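Local coordinates for protein 2-amino-4-hydroxy-6-hydroxymethyldihydropteridine pyrophosphokinase (Haemophilus influenzae, PDB 1CBK) that probably catalyses transfer of pyrophosphate from ATP to 6-hydroxymethyl-7,8-dihydropterin, a step in folate biosynthesis, at residues 6-11 and 17-22; 81-86 and 93-98. All coordinates share one frame; numbering follows the deposited sequence.

How the contacts relate
Both contacts involve the same antiparallel sheet, in which strands 2-10 and 95-101 are neighbours, and their centres lie about 8 Å apart. Contact 1 is buried packing: five of its six touching residues are enclosed, and hydrocarbon atoms of helix 15-27 press on one face of strand 2-10. Contact 2 sits nearer the surface, where the loop after helix 67-80 is bonded by backbone, hydroxyl and ion-pair links to the residues leading into strand 95-101 and to its first residue. The two meet directly, with Ser10 OG 2.6 Å from Thr93 O and Ala7 N 2.8 Å from Asp97 O, both probable hydrogen bonds. Each also supplies a pterin-pocket residue, Gly9 and Asp95 respectively.

Contact 1: residues 6-11 and 17-22; sequences IALGSN and EQLHAA
The CD1 methyl of Leu19 stands over one face of the flat peptide group joining Gly9 to Ser10. It lies 4.0 Å from Gly9 C and almost straight above that atom, so the approach is to the face and not to the carbonyl edge. Gly9 itself also touches the bound pterin analogue. Gln18 has the second flat group, but its amide plays no part in the strand contact: the chain bends at chi2 (-80°) and carries NE2 off to the carbonyl oxygen of Asn13. What meets Ser10 is the methylene portion, with Gln18 CG 3.7 Å from Ser10 OG. With chi1 at 168° that hydroxyl swings away from the backbone N and is hydrogen-bonded to Thr93 O, so the methylene packs beside a polar atom that is already satisfied. Segments 6-11 and 17-22 belong to the first strand and first helix of a ferredoxin-like alpha+beta fold, where helix 15-27 packs on the sheet; the short axes run 8.3 Å apart at 147°, closer to antiparallel than to perpendicular. Leu19 CD1 also touches Ser10 CB at 3.8 Å, bridging from the peptide to the side chain that follows it. Further back along the strand, Leu8 CB faces the branch point of Leu19, CG, at 4.1 Å, while Leu8 CD2 reaches Ala22 CB at 3.9 Å, one helical turn beyond Gln18. Leu23 and Leu96 continue this apolar layer around Leu8.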
ATOM      1  N   ILE A   6      12.973  11.126   1.174  1.00  5.91           N
ATOM      2  CA  ILE A   6      12.048  11.172   2.311  1.00  8.47           C
ATOM      3  C   ILE A   6      10.686  11.711   1.869  1.00  8.38           C
ATOM      4  O   ILE A   6      10.604  12.735   1.183  1.00  7.00           O
ATOM      5  CB  ILE A   6      12.639  12.067   3.442  1.00  9.95           C
ATOM      6  CG1 ILE A   6      13.967  11.460   3.916  1.00 14.44           C
ATOM      7  CG2 ILE A   6      11.645  12.215   4.618  1.00  7.79           C
ATOM      8  CD1 ILE A   6      14.768  12.383   4.774  1.00 24.19           C
ATOM      9  N   ALA A   7       9.626  10.990   2.231  1.00  7.46           N
ATOM     10  CA  ALA A   7       8.262  11.398   1.900  1.00  7.00           C
ATOM     11  C   ALA A   7       7.695  12.143   3.115  1.00  5.77           C
ATOM     12  O   ALA A   7       7.914  11.731   4.257  1.00  6.70           O
ATOM     13  CB  ALA A   7       7.388  10.159   1.577  1.00  6.96           C
ATOM     14  N   LEU A   8       7.016  13.257   2.867  1.00  7.89           N
ATOM     15  CA  LEU A   8       6.406  14.048   3.942  1.00  8.76           C
ATOM     16  C   LEU A   8       4.917  14.252   3.656  1.00  6.34           C
ATOM     17  O   LEU A   8       4.536  14.541   2.528  1.00  4.94           O
ATOM     18  CB  LEU A   8       7.072  15.439   4.071  1.00  9.13           C
ATOM     19  CG  LEU A   8       8.585  15.610   4.231  1.00  7.77           C
ATOM     20  CD1 LEU A   8       9.273  15.609   2.867  1.00  2.96           C
ATOM     21  CD2 LEU A   8       8.847  16.905   4.985  1.00  4.59           C
ATOM     22  N   GLY A   9       4.097  14.172   4.694  1.00  7.48           N
ATOM     23  CA  GLY A   9       2.666  14.378   4.512  1.00  6.30           C
ATOM     24  C   GLY A   9       2.038  14.944   5.771  1.00  6.78           C
ATOM     25  O   GLY A   9       2.553  14.724   6.865  1.00  6.67           O
ATOM     26  N   SER A  10       0.960  15.706   5.623  1.00  8.10           N
ATOM     27  CA  SER A  10       0.267  16.291   6.784  1.00  7.35           C
ATOM     28  C   SER A  10      -1.097  16.768   6.374  1.00  4.44           C
ATOM     29  O   SER A  10      -1.273  17.213   5.240  1.00  4.14           O
ATOM     30  CB  SER A  10       1.042  17.510   7.334  1.00  8.02           C
ATOM     31  OG  SER A  10       0.274  18.273   8.276  1.00  5.46           O
ATOM     32  N   ASN A  11      -2.073  16.645   7.260  1.00  4.64           N
ATOM     33  CA  ASN A  11      -3.400  17.184   6.961  1.00  8.48           C
ATOM     34  C   ASN A  11      -4.023  17.826   8.216  1.00  9.62           C
ATOM     35  O   ASN A  11      -5.229  18.068   8.259  1.00  8.87           O
ATOM     36  CB  ASN A  11      -4.366  16.143   6.341  1.00  6.16           C
ATOM     37  CG  ASN A  11      -4.931  15.158   7.350  1.00  6.36           C
ATOM     38  OD1 ASN A  11      -4.315  14.842   8.372  1.00  7.90           O
ATOM     39  ND2 ASN A  11      -6.086  14.606   7.026  1.00  5.87           N
ATOM     40  N   GLU A  17       2.772  24.589   6.920  1.00 10.13           N
ATOM     41  CA  GLU A  17       3.707  24.994   7.959  1.00  7.72           C
ATOM     42  C   GLU A  17       4.409  23.770   8.574  1.00  6.28           C
ATOM     43  O   GLU A  17       5.613  23.813   8.869  1.00  5.81           O
ATOM     44  CB  GLU A  17       2.970  25.804   9.029  1.00  9.82           C
ATOM     45  CG  GLU A  17       3.858  26.367  10.131  1.00 15.81           C
ATOM     46  CD  GLU A  17       3.070  27.197  11.146  1.00 22.80           C
ATOM     47  OE1 GLU A  17       2.501  26.609  12.073  1.00 22.99           O
ATOM     48  OE2 GLU A  17       2.980  28.428  11.008  1.00 22.25           O
ATOM     49  N   GLN A  18       3.664  22.693   8.804  1.00  3.91           N
ATOM     50  CA  GLN A  18       4.246  21.459   9.329  1.00  5.84           C
ATOM     51  C   GLN A  18       5.373  20.940   8.395  1.00  5.42           C
ATOM     52  O   GLN A  18       6.433  20.509   8.852  1.00  6.67           O
ATOM     53  CB  GLN A  18       3.168  20.373   9.460  1.00  6.97           C
ATOM     54  CG  GLN A  18       2.047  20.721  10.426  1.00  6.43           C
ATOM     55  CD  GLN A  18       2.413  20.495  11.881  1.00 10.89           C
ATOM     56  OE1 GLN A  18       3.425  19.870  12.200  1.00  9.94           O
ATOM     57  NE2 GLN A  18       1.555  20.982  12.786  1.00  8.87           N
ATOM     58  N   LEU A  19       5.128  20.969   7.091  1.00  6.65           N
ATOM     59  CA  LEU A  19       6.117  20.525   6.100  1.00  7.47           C
ATOM     60  C   LEU A  19       7.331  21.452   6.085  1.00  8.36           C
ATOM     61  O   LEU A  19       8.463  20.972   6.063  1.00  9.32           O
ATOM     62  CB  LEU A  19       5.492  20.402   4.702  1.00  3.78           C
ATOM     63  CG  LEU A  19       5.047  18.986   4.291  1.00  7.29           C
ATOM     64  CD1 LEU A  19       4.246  18.282   5.356  1.00  3.12           C
ATOM     65  CD2 LEU A  19       4.295  19.039   2.996  1.00  3.23           C
ATOM     66  N   HIS A  20       7.109  22.768   6.134  1.00  8.67           N
ATOM     67  CA  HIS A  20       8.247  23.708   6.157  1.00  9.28           C
ATOM     68  C   HIS A  20       9.078  23.495   7.424  1.00  8.83           C
ATOM     69  O   HIS A  20      10.310  23.447   7.374  1.00  9.21           O
ATOM     70  CB  HIS A  20       7.795  25.171   6.081  1.00  8.78           C
ATOM     71  CG  HIS A  20       7.342  25.597   4.717  1.00 10.47           C
ATOM     72  ND1 HIS A  20       8.054  25.310   3.577  1.00 16.48           N
ATOM     73  CD2 HIS A  20       6.273  26.327   4.324  1.00 13.53           C
ATOM     74  CE1 HIS A  20       7.444  25.849   2.530  1.00 17.60           C
ATOM     75  NE2 HIS A  20       6.361  26.470   2.959  1.00 14.08           N
ATOM     76  N   ALA A  21       8.412  23.304   8.556  1.00  8.85           N
ATOM     77  CA  ALA A  21       9.156  23.086   9.788  1.00  9.77           C
ATOM     78  C   ALA A  21       9.945  21.782   9.723  1.00 10.80           C
ATOM     79  O   ALA A  21      11.084  21.730  10.188  1.00  9.96           O
ATOM     80  CB  ALA A  21       8.219  23.081  11.000  1.00  6.11           C
ATOM     81  N   ALA A  22       9.349  20.729   9.158  1.00 10.61           N
ATOM     82  CA  ALA A  22      10.036  19.436   9.070  1.00  9.43           C
ATOM     83  C   ALA A  22      11.252  19.489   8.122  1.00  8.40           C
ATOM     84  O   ALA A  22      12.293  18.894   8.399  1.00  7.09           O
ATOM     85  CB  ALA A  22       9.061  18.343   8.656  1.00  6.71           C
TER

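Contact 2: residues 81-86 and 93-98; sequences QGRVRL and TLDLDI
The Arg83 side chain passes obliquely across Thr93 and by the carbonyl of Leu94 to reach Asp95. Its CB lies 4.1 Å from Thr93 OG1; with CG anti to the backbone N (chi1 174°) and the chain extended as far as NE, the methylenes pass the carbonyl of Leu94, CG at 3.4 Å from Leu94 O and CD closer still, 3.0 Å from Leu94 O. NE, 2.8 Å from that same oxygen, makes a weak hydrogen bond to it near the guanidinium plane. NE and NH2 also both grip Asp95 OD1, each at 2.8 Å, in a side-on salt bridge. The guanidinium and carboxylate planes are only 9° apart, NH2 using the syn lone pair of OD1. Nearer the start of the Arg83 side chain, Val84 N donates to Thr93 OG1 at 3.0 Å and Thr93 N to Val84 O at 2.9 Å. The Thr93 hydroxyl in turn donates to a water held by Gln81 O. The loop begins with a Schellman motif at the end of helix 67-80, Gly82 being the C-prime residue with positive phi. Arg92 pairs with the other carboxylate oxygen, OD2, so two arginines hold both oxygens, which would restrict rotation of Asp95, a side chain that touches the ligand in the pterin pocket.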
ATOM      1  N   GLN A  81       8.226  18.094  17.059  1.00 14.13           N
ATOM      2  CA  GLN A  81       7.278  18.912  16.321  1.00 11.41           C
ATOM      3  C   GLN A  81       5.861  18.612  16.843  1.00 11.48           C
ATOM      4  O   GLN A  81       4.858  19.084  16.302  1.00 13.45           O
ATOM      5  CB  GLN A  81       7.393  18.667  14.799  1.00 12.89           C
ATOM      6  CG  GLN A  81       6.746  19.782  13.994  1.00 11.49           C
ATOM      7  CD  GLN A  81       7.102  19.780  12.524  1.00 16.86           C
ATOM      8  OE1 GLN A  81       6.223  19.866  11.661  1.00 13.66           O
ATOM      9  NE2 GLN A  81       8.391  19.744  12.226  1.00  8.86           N
ATOM     10  N   GLY A  82       5.790  17.831  17.915  1.00 11.80           N
ATOM     11  CA  GLY A  82       4.505  17.479  18.513  1.00 12.12           C
ATOM     12  C   GLY A  82       3.551  16.668  17.642  1.00 13.31           C
ATOM     13  O   GLY A  82       2.349  16.930  17.648  1.00 13.74           O
ATOM     14  N   ARG A  83       4.054  15.649  16.943  1.00 14.35           N
ATOM     15  CA  ARG A  83       3.199  14.823  16.067  1.00 14.06           C
ATOM     16  C   ARG A  83       1.985  14.213  16.758  1.00 13.38           C
ATOM     17  O   ARG A  83       2.111  13.492  17.735  1.00 15.51           O
ATOM     18  CB  ARG A  83       4.004  13.706  15.371  1.00 15.63           C
ATOM     19  CG  ARG A  83       3.138  12.738  14.554  1.00  7.63           C
ATOM     20  CD  ARG A  83       3.969  11.642  13.862  1.00 14.77           C
ATOM     21  NE  ARG A  83       3.143  10.793  12.989  1.00 15.22           N
ATOM     22  CZ  ARG A  83       2.452   9.732  13.409  1.00 18.55           C
ATOM     23  NH1 ARG A  83       2.497   9.357  14.684  1.00 15.27           N
ATOM     24  NH2 ARG A  83       1.723   9.033  12.556  1.00 16.79           N
ATOM     25  N   VAL A  84       0.820  14.455  16.184  1.00 14.25           N
ATOM     26  CA  VAL A  84      -0.443  13.947  16.687  1.00 15.82           C
ATOM     27  C   VAL A  84      -1.180  13.209  15.544  1.00 15.15           C
ATOM     28  O   VAL A  84      -1.252  13.724  14.417  1.00 14.51           O
ATOM     29  CB  VAL A  84      -1.345  15.134  17.170  1.00 13.41           C
ATOM     30  CG1 VAL A  84      -2.804  14.715  17.268  1.00 12.28           C
ATOM     31  CG2 VAL A  84      -0.845  15.664  18.496  1.00 17.99           C
ATOM     32  N   ARG A  85      -1.738  12.033  15.846  1.00 14.84           N
ATOM     33  CA  ARG A  85      -2.516  11.251  14.881  1.00 16.08           C
ATOM     34  C   ARG A  85      -3.852  10.988  15.566  1.00 14.94           C
ATOM     35  O   ARG A  85      -3.874  10.368  16.634  1.00 15.80           O
ATOM     36  CB  ARG A  85      -1.844   9.904  14.594  1.00 16.63           C
ATOM     37  CG  ARG A  85      -2.406   9.168  13.370  1.00 16.92           C
ATOM     38  CD  ARG A  85      -1.984   7.715  13.364  1.00 19.54           C
ATOM     39  NE  ARG A  85      -2.926   6.906  14.137  1.00 33.28           N
ATOM     40  CZ  ARG A  85      -2.615   5.772  14.758  1.00 36.31           C
ATOM     41  NH1 ARG A  85      -1.371   5.324  14.732  1.00 39.60           N
ATOM     42  NH2 ARG A  85      -3.541   5.100  15.429  1.00 36.87           N
ATOM     43  N   LEU A  86      -4.955  11.395  14.943  1.00 14.66           N
ATOM     44  CA  LEU A  86      -6.287  11.233  15.540  1.00 15.52           C
ATOM     45  C   LEU A  86      -6.971   9.862  15.435  1.00 17.38           C
ATOM     46  O   LEU A  86      -7.888   9.568  16.206  1.00 19.36           O
ATOM     47  CB  LEU A  86      -7.226  12.315  15.016  1.00 13.23           C
ATOM     48  CG  LEU A  86      -6.752  13.762  15.174  1.00 12.03           C
ATOM     49  CD1 LEU A  86      -7.829  14.700  14.676  1.00  8.25           C
ATOM     50  CD2 LEU A  86      -6.396  14.070  16.632  1.00 10.89           C
ATOM     51  N   THR A  93      -0.632  15.421  12.097  1.00  6.55           N
ATOM     52  CA  THR A  93       0.044  16.689  11.869  1.00  6.81           C
ATOM     53  C   THR A  93       1.284  16.527  10.979  1.00  8.45           C
ATOM     54  O   THR A  93       1.670  17.463  10.286  1.00  7.51           O
ATOM     55  CB  THR A  93       0.447  17.345  13.199  1.00  6.89           C
ATOM     56  OG1 THR A  93       1.241  16.424  13.944  1.00  8.49           O
ATOM     57  CG2 THR A  93      -0.800  17.723  14.040  1.00  5.68           C
ATOM     58  N   LEU A  94       1.905  15.346  10.999  1.00  8.97           N
ATOM     59  CA  LEU A  94       3.106  15.091  10.201  1.00 11.22           C
ATOM     60  C   LEU A  94       3.548  13.628  10.186  1.00 11.45           C
ATOM     61  O   LEU A  94       3.517  12.949  11.209  1.00 11.95           O
ATOM     62  CB  LEU A  94       4.295  15.926  10.745  1.00 11.00           C
ATOM     63  CG  LEU A  94       5.672  15.773  10.063  1.00  8.83           C
ATOM     64  CD1 LEU A  94       5.679  16.558   8.750  1.00  3.07           C
ATOM     65  CD2 LEU A  94       6.769  16.275  10.987  1.00  6.09           C
ATOM     66  N   ASP A  95       3.976  13.170   9.016  1.00 11.48           N
ATOM     67  CA  ASP A  95       4.533  11.831   8.833  1.00 12.72           C
ATOM     68  C   ASP A  95       5.772  12.015   7.945  1.00 10.00           C
ATOM     69  O   ASP A  95       5.685  12.681   6.921  1.00  7.73           O
ATOM     70  CB  ASP A  95       3.555  10.887   8.101  1.00 13.44           C
ATOM     71  CG  ASP A  95       2.808   9.960   9.038  1.00 11.96           C
ATOM     72  OD1 ASP A  95       3.010  10.032  10.258  1.00 15.55           O
ATOM     73  OD2 ASP A  95       2.002   9.149   8.546  1.00 18.27           O
ATOM     74  N   LEU A  96       6.909  11.484   8.392  1.00  9.25           N
ATOM     75  CA  LEU A  96       8.178  11.517   7.652  1.00 11.47           C
ATOM     76  C   LEU A  96       8.477  10.047   7.385  1.00 11.34           C
ATOM     77  O   LEU A  96       8.479   9.254   8.317  1.00 13.71           O
ATOM     78  CB  LEU A  96       9.306  12.121   8.505  1.00  5.70           C
ATOM     79  CG  LEU A  96       9.083  13.581   8.919  1.00 10.06           C
ATOM     80  CD1 LEU A  96      10.298  14.096   9.688  1.00  7.85           C
ATOM     81  CD2 LEU A  96       8.824  14.427   7.676  1.00  4.80           C
ATOM     82  N   ASP A  97       8.703   9.675   6.128  1.00 11.41           N
ATOM     83  CA  ASP A  97       8.969   8.270   5.786  1.00 11.10           C
ATOM     84  C   ASP A  97      10.194   8.117   4.858  1.00 10.59           C
ATOM     85  O   ASP A  97      10.308   8.835   3.875  1.00  9.00           O
ATOM     86  CB  ASP A  97       7.758   7.656   5.057  1.00 10.44           C
ATOM     87  CG  ASP A  97       6.558   7.451   5.965  1.00 19.77           C
ATOM     88  OD1 ASP A  97       6.698   6.761   6.998  1.00 28.96           O
ATOM     89  OD2 ASP A  97       5.467   7.963   5.633  1.00 20.76           O
ATOM     90  N   ILE A  98      11.102   7.204   5.184  1.00  9.98           N
ATOM     91  CA  ILE A  98      12.265   6.974   4.326  1.00 10.28           C
ATOM     92  C   ILE A  98      11.787   6.102   3.152  1.00  9.39           C
ATOM     93  O   ILE A  98      11.372   4.964   3.339  1.00 10.02           O
ATOM     94  CB  ILE A  98      13.406   6.223   5.057  1.00  8.60           C
ATOM     95  CG1 ILE A  98      13.862   6.983   6.305  1.00  9.84           C
ATOM     96  CG2 ILE A  98      14.589   6.067   4.094  1.00  7.77           C
ATOM     97  CD1 ILE A  98      14.625   6.126   7.315  1.00  3.69           C
TER
HETATM   98  O   HOH W   1       3.424  18.020  14.161  1.00  9.15           O